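Local coordinates for protein ferritin light chain (PDB 1Z6O) that forms, together with the heavy chain, a 24-subunit secreted shell that stores iron, the light chain probably helping the ferrihydrite core to nucleate, at residues A[36-49]-A[94-108]. Sequence-based numbering, arbitrary orientation.
Sequences NVATELQAYAKLHL and VTKRGDKMNFDQHST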
loop_
_atom_site.group_PDB
_atom_site.type_symbol
_atom_site.label_atom_id
_atom_site.label_comp_id
_atom_site.label_asym_id
_atom_site.label_seq_id
_atom_site.Cartn_x
_atom_site.Cartn_y
_atom_site.Cartn_z
ATOM N N ASN A 36 -44.630 -5.843 -44.470
ATOM C CA ASN A 36 -44.984 -4.836 -43.487
ATOM C C ASN A 36 -43.985 -4.712 -42.350
ATOM O O ASN A 36 -44.283 -4.057 -41.356
ATOM C CB ASN A 36 -46.339 -5.183 -42.876
ATOM C CG ASN A 36 -47.437 -5.275 -43.911
ATOM O OD1 ASN A 36 -47.605 -4.373 -44.729
ATOM N ND2 ASN A 36 -48.196 -6.365 -43.876
ATOM N N VAL A 37 -42.814 -5.324 -42.477
ATOM C CA VAL A 37 -41.878 -5.269 -41.367
ATOM C C VAL A 37 -41.471 -3.855 -40.975
ATOM O O VAL A 37 -41.464 -3.528 -39.793
ATOM C CB VAL A 37 -40.606 -6.121 -41.630
ATOM C CG1 VAL A 37 -39.784 -5.531 -42.748
ATOM C CG2 VAL A 37 -39.759 -6.180 -40.364
ATOM N N ALA A 38 -41.162 -3.005 -41.952
ATOM C CA ALA A 38 -40.726 -1.649 -41.631
ATOM C C ALA A 38 -41.804 -0.835 -40.926
ATOM O O ALA A 38 -41.529 -0.157 -39.931
ATOM C CB ALA A 38 -40.252 -0.930 -42.902
ATOM N N THR A 39 -43.037 -0.896 -41.417
ATOM C CA THR A 39 -44.093 -0.131 -40.766
ATOM C C THR A 39 -44.459 -0.751 -39.419
ATOM O O THR A 39 -44.794 -0.029 -38.476
ATOM C CB THR A 39 -45.363 -0.023 -41.661
ATOM O OG1 THR A 39 -45.774 -1.329 -42.060
ATOM C CG2 THR A 39 -45.064 0.805 -42.914
ATOM N N GLU A 40 -44.399 -2.077 -39.313
ATOM C CA GLU A 40 -44.718 -2.715 -38.027
ATOM C C GLU A 40 -43.694 -2.318 -36.952
ATOM O O GLU A 40 -44.051 -2.146 -35.788
ATOM C CB GLU A 40 -44.739 -4.243 -38.158
ATOM C CG GLU A 40 -45.955 -4.762 -38.912
ATOM C CD GLU A 40 -47.264 -4.447 -38.199
ATOM O OE1 GLU A 40 -48.270 -4.207 -38.904
ATOM O OE2 GLU A 40 -47.297 -4.449 -36.943
ATOM N N LEU A 41 -42.429 -2.178 -37.336
ATOM C CA LEU A 41 -41.415 -1.789 -36.357
ATOM C C LEU A 41 -41.718 -0.373 -35.857
ATOM O O LEU A 41 -41.581 -0.079 -34.667
ATOM C CB LEU A 41 -40.018 -1.857 -36.977
ATOM C CG LEU A 41 -38.879 -1.765 -35.949
ATOM C CD1 LEU A 41 -38.954 -2.973 -34.993
ATOM C CD2 LEU A 41 -37.524 -1.723 -36.670
ATOM N N GLN A 42 -42.139 0.513 -36.758
ATOM C CA GLN A 42 -42.492 1.870 -36.343
ATOM C C GLN A 42 -43.685 1.830 -35.387
ATOM O O GLN A 42 -43.704 2.539 -34.378
ATOM C CB GLN A 42 -42.856 2.731 -37.557
ATOM C CG GLN A 42 -41.674 3.040 -38.471
ATOM C CD GLN A 42 -42.111 3.802 -39.708
ATOM O OE1 GLN A 42 -42.859 4.763 -39.610
ATOM N NE2 GLN A 42 -41.635 3.384 -40.869
ATOM N N ALA A 43 -44.691 1.019 -35.706
ATOM C CA ALA A 43 -45.864 0.916 -34.833
ATOM C C ALA A 43 -45.491 0.280 -33.482
ATOM O O ALA A 43 -46.170 0.496 -32.481
ATOM C CB ALA A 43 -46.981 0.083 -35.521
ATOM N N TYR A 44 -44.422 -0.510 -33.460
ATOM C CA TYR A 44 -43.981 -1.158 -32.217
ATOM C C TYR A 44 -43.360 -0.101 -31.289
ATOM O O TYR A 44 -43.507 -0.175 -30.067
ATOM C CB TYR A 44 -42.962 -2.268 -32.537
ATOM C CG TYR A 44 -42.778 -3.300 -31.428
ATOM C CD1 TYR A 44 -43.868 -3.750 -30.669
ATOM C CD2 TYR A 44 -41.534 -3.886 -31.201
ATOM C CE1 TYR A 44 -43.717 -4.776 -29.716
ATOM C CE2 TYR A 44 -41.370 -4.907 -30.251
ATOM C CZ TYR A 44 -42.465 -5.346 -29.518
ATOM O OH TYR A 44 -42.300 -6.365 -28.592
ATOM N N ALA A 45 -42.666 0.885 -31.862
ATOM C CA ALA A 45 -42.099 1.963 -31.044
ATOM C C ALA A 45 -43.275 2.733 -30.436
ATOM O O ALA A 45 -43.251 3.130 -29.273
ATOM C CB ALA A 45 -41.256 2.912 -31.908
ATOM N N LYS A 46 -44.310 2.940 -31.239
ATOM C CA LYS A 46 -45.490 3.669 -30.789
ATOM C C LYS A 46 -46.209 2.932 -29.656
ATOM O O LYS A 46 -46.695 3.557 -28.707
ATOM C CB LYS A 46 -46.435 3.877 -31.976
ATOM C CG LYS A 46 -47.751 4.560 -31.636
ATOM C CD LYS A 46 -48.618 4.660 -32.889
ATOM C CE LYS A 46 -50.058 4.977 -32.544
ATOM N NZ LYS A 46 -50.884 5.065 -33.776
ATOM N N LEU A 47 -46.286 1.608 -29.755
ATOM C CA LEU A 47 -46.935 0.825 -28.697
ATOM C C LEU A 47 -46.133 0.948 -27.393
ATOM O O LEU A 47 -46.712 1.111 -26.316
ATOM C CB LEU A 47 -47.043 -0.653 -29.112
ATOM C CG LEU A 47 -47.682 -1.623 -28.101
ATOM C CD1 LEU A 47 -49.106 -1.174 -27.747
ATOM C CD2 LEU A 47 -47.704 -3.032 -28.712
ATOM N N HIS A 48 -44.804 0.876 -27.479
ATOM C CA HIS A 48 -43.993 1.010 -26.267
ATOM C C HIS A 48 -44.151 2.405 -25.675
ATOM O O HIS A 48 -44.190 2.569 -24.462
ATOM C CB HIS A 48 -42.501 0.762 -26.546
ATOM C CG HIS A 48 -42.128 -0.689 -26.599
ATOM N ND1 HIS A 48 -42.272 -1.457 -27.736
ATOM C CD2 HIS A 48 -41.633 -1.516 -25.643
ATOM C CE1 HIS A 48 -41.879 -2.695 -27.479
ATOM N NE2 HIS A 48 -41.488 -2.756 -26.216
ATOM N N LEU A 49 -44.233 3.413 -26.535
ATOM C CA LEU A 49 -44.373 4.789 -26.058
ATOM C C LEU A 49 -45.675 4.949 -25.272
ATOM O O LEU A 49 -45.693 5.502 -24.168
ATOM C CB LEU A 49 -44.351 5.749 -27.257
ATOM C CG LEU A 49 -44.581 7.239 -26.971
ATOM C CD1 LEU A 49 -43.543 7.753 -25.953
ATOM C CD2 LEU A 49 -44.473 8.013 -28.294
ATOM N N VAL A 94 -34.998 1.788 -36.442
ATOM C CA VAL A 94 -35.734 2.155 -37.656
ATOM C C VAL A 94 -34.830 3.036 -38.543
ATOM O O VAL A 94 -34.718 2.817 -39.762
ATOM C CB VAL A 94 -37.036 2.943 -37.281
ATOM C CG1 VAL A 94 -37.593 3.702 -38.496
ATOM C CG2 VAL A 94 -38.091 1.963 -36.732
ATOM N N THR A 95 -34.174 4.025 -37.941
ATOM C CA THR A 95 -33.304 4.904 -38.727
ATOM C C THR A 95 -31.990 4.230 -39.100
ATOM O O THR A 95 -31.409 4.535 -40.143
ATOM C CB THR A 95 -33.013 6.233 -38.000
ATOM O OG1 THR A 95 -32.399 5.974 -36.733
ATOM C CG2 THR A 95 -34.314 7.008 -37.791
ATOM N N LYS A 96 -31.513 3.318 -38.259
ATOM C CA LYS A 96 -30.281 2.597 -38.585
ATOM C C LYS A 96 -30.477 1.818 -39.895
ATOM O O LYS A 96 -29.559 1.718 -40.713
ATOM C CB LYS A 96 -29.917 1.606 -37.467
ATOM C CG LYS A 96 -28.711 0.729 -37.828
ATOM C CD LYS A 96 -28.092 0.027 -36.613
ATOM C CE LYS A 96 -29.023 -0.998 -36.018
ATOM N NZ LYS A 96 -28.386 -1.671 -34.841
ATOM N N ARG A 97 -31.678 1.270 -40.090
ATOM C CA ARG A 97 -31.981 0.497 -41.294
ATOM C C ARG A 97 -32.412 1.359 -42.488
ATOM O O ARG A 97 -32.914 0.842 -43.486
ATOM C CB ARG A 97 -33.040 -0.583 -40.987
ATOM C CG ARG A 97 -32.551 -1.683 -40.005
ATOM C CD ARG A 97 -31.317 -2.439 -40.552
ATOM N NE ARG A 97 -31.554 -2.987 -41.888
ATOM C CZ ARG A 97 -32.204 -4.120 -42.143
ATOM N NH1 ARG A 97 -32.690 -4.866 -41.153
ATOM N NH2 ARG A 97 -32.394 -4.500 -43.401
ATOM N N GLY A 98 -32.232 2.675 -42.377
ATOM C CA GLY A 98 -32.530 3.555 -43.500
ATOM C C GLY A 98 -33.950 4.038 -43.681
ATOM O O GLY A 98 -34.290 4.595 -44.715
ATOM N N ASP A 99 -34.780 3.852 -42.668
ATOM C CA ASP A 99 -36.176 4.262 -42.754
ATOM C C ASP A 99 -36.335 5.520 -41.896
ATOM O O ASP A 99 -35.353 6.073 -41.390
ATOM C CB ASP A 99 -37.035 3.103 -42.226
ATOM C CG ASP A 99 -38.510 3.217 -42.591
ATOM O OD1 ASP A 99 -38.902 4.132 -43.344
ATOM O OD2 ASP A 99 -39.282 2.357 -42.107
ATOM N N LYS A 100 -37.558 6.007 -41.766
ATOM C CA LYS A 100 -37.788 7.164 -40.920
ATOM C C LYS A 100 -38.994 6.861 -40.061
ATOM O O LYS A 100 -39.935 6.198 -40.496
ATOM C CB LYS A 100 -38.005 8.431 -41.741
ATOM C CG LYS A 100 -39.282 8.519 -42.506
ATOM C CD LYS A 100 -39.360 9.896 -43.154
ATOM C CE LYS A 100 -40.538 10.011 -44.102
ATOM N NZ LYS A 100 -40.492 11.289 -44.867
ATOM N N MET A 101 -38.950 7.336 -38.830
ATOM C CA MET A 101 -40.016 7.086 -37.883
ATOM C C MET A 101 -41.253 7.923 -38.185
ATOM O O MET A 101 -41.153 9.105 -38.470
ATOM C CB MET A 101 -39.505 7.386 -36.470
ATOM C CG MET A 101 -40.523 7.172 -35.373
ATOM S SD MET A 101 -41.081 5.443 -35.296
ATOM C CE MET A 101 -42.507 5.640 -34.271
ATOM N N ASN A 102 -42.418 7.290 -38.132
ATOM C CA ASN A 102 -43.695 7.977 -38.353
ATOM C C ASN A 102 -44.494 7.667 -37.085
ATOM O O ASN A 102 -44.864 6.521 -36.856
ATOM C CB ASN A 102 -44.389 7.384 -39.586
ATOM C CG ASN A 102 -45.816 7.882 -39.759
ATOM O OD1 ASN A 102 -46.346 8.622 -38.925
ATOM N ND2 ASN A 102 -46.451 7.461 -40.846
ATOM N N PHE A 103 -44.758 8.674 -36.259
ATOM C CA PHE A 103 -45.475 8.426 -35.011
ATOM C C PHE A 103 -46.965 8.139 -35.125
ATOM O O PHE A 103 -47.629 7.897 -34.117
ATOM C CB PHE A 103 -45.249 9.579 -34.027
ATOM C CG PHE A 103 -43.829 9.671 -33.538
ATOM C CD1 PHE A 103 -42.867 10.337 -34.284
ATOM C CD2 PHE A 103 -43.449 9.046 -32.358
ATOM C CE1 PHE A 103 -41.534 10.381 -33.862
ATOM C CE2 PHE A 103 -42.118 9.084 -31.925
ATOM C CZ PHE A 103 -41.164 9.753 -32.680
ATOM N N ASP A 104 -47.494 8.155 -36.338
ATOM C CA ASP A 104 -48.910 7.863 -36.514
ATOM C C ASP A 104 -49.092 6.553 -37.279
ATOM O O ASP A 104 -50.165 6.283 -37.810
ATOM C CB ASP A 104 -49.601 8.989 -37.278
ATOM C CG ASP A 104 -51.071 9.146 -36.881
ATOM O OD1 ASP A 104 -51.680 8.158 -36.410
ATOM O OD2 ASP A 104 -51.619 10.261 -37.044
ATOM N N GLN A 105 -48.043 5.739 -37.337
ATOM C CA GLN A 105 -48.123 4.475 -38.058
ATOM C C GLN A 105 -48.908 3.452 -37.255
ATOM O O GLN A 105 -48.679 3.274 -36.064
ATOM C CB GLN A 105 -46.721 3.928 -38.346
ATOM C CG GLN A 105 -46.730 2.637 -39.140
ATOM C CD GLN A 105 -47.420 2.798 -40.491
ATOM O OE1 GLN A 105 -47.009 3.618 -41.304
ATOM N NE2 GLN A 105 -48.475 2.016 -40.728
ATOM N N HIS A 106 -49.835 2.770 -37.909
ATOM C CA HIS A 106 -50.631 1.763 -37.225
ATOM C C HIS A 106 -50.169 0.366 -37.582
ATOM O O HIS A 106 -49.577 0.144 -38.635
ATOM C CB HIS A 106 -52.109 1.932 -37.586
ATOM C CG HIS A 106 -52.685 3.238 -37.134
ATOM N ND1 HIS A 106 -52.804 3.575 -35.803
ATOM C CD2 HIS A 106 -53.129 4.308 -37.834
ATOM C CE1 HIS A 106 -53.295 4.797 -35.702
ATOM N NE2 HIS A 106 -53.500 5.266 -36.921
ATOM N N SER A 107 -50.427 -0.572 -36.680
ATOM C CA SER A 107 -50.069 -1.962 -36.888
ATOM C C SER A 107 -51.203 -2.631 -37.661
ATOM O O SER A 107 -52.343 -2.187 -37.588
ATOM C CB SER A 107 -49.916 -2.669 -35.541
ATOM O OG SER A 107 -49.742 -4.064 -35.724
ATOM N N THR A 108 -50.894 -3.694 -38.392
ATOM C CA THR A 108 -51.925 -4.417 -39.127
ATOM C C THR A 108 -52.451 -5.517 -38.224
ATOM O O THR A 108 -53.535 -6.048 -38.446
ATOM C CB THR A 108 -51.375 -5.090 -40.393
ATOM O OG1 THR A 108 -50.383 -6.050 -40.021
ATOM C CG2 THR A 108 -50.761 -4.065 -41.325
HETATM O O HOH W 1 -38.873 0.761 -40.047
HETATM O O HOH W 2 -47.877 -1.984 -40.463
HETATM O O HOH W 3 -44.822 4.849 -41.821
#
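Glu40 OE1 is gripped by two donors of Thr108, its backbone N and OG1: the N donates at 2.7 Å (N-H...O 163°) on the syn lone pair, and OG1, which also bonds Tyr142 of helix 122-148, comes from above the carboxylate plane. Glu40 OE2 takes Ser107 OG at 2.8 Å, again syn. This is the long crossover of the ferritin four-helix bundle, where the chain leaves helix 70-96 through a Schellman motif with Gly98 at positive phi and loops across the start of helix 37-61. A carboxylate suits this place, since its two oxygens, turned back by the bend at chi2 (-63°), accept from both hydroxyls and the amide; a leucine in place of Glu40 would probably leave Thr108 N and the Ser107 hydroxyl without the carboxylate they meet here and free the crossover loop to shift. Ala43, with just a methyl, lets the backbone of Gln105 to Ser107 lie close, CB to Ser107 N being 3.7 Å. Gln42 suits the turn because its amide, on an extended chain, has both polarities: OE1 accepts weakly from Asn102 N at 3.0 Å, while NE2 gives a weak bond to Asp99 OD2, their planes 72° apart. Flexible Met101 bends alongside it and sets CE 3.8 Å from Ala45 CB. The stem of Lys46 runs past two carbonyls, CD lying 3.5 Å from Gln105 O and 3.6 Å from Phe103 O.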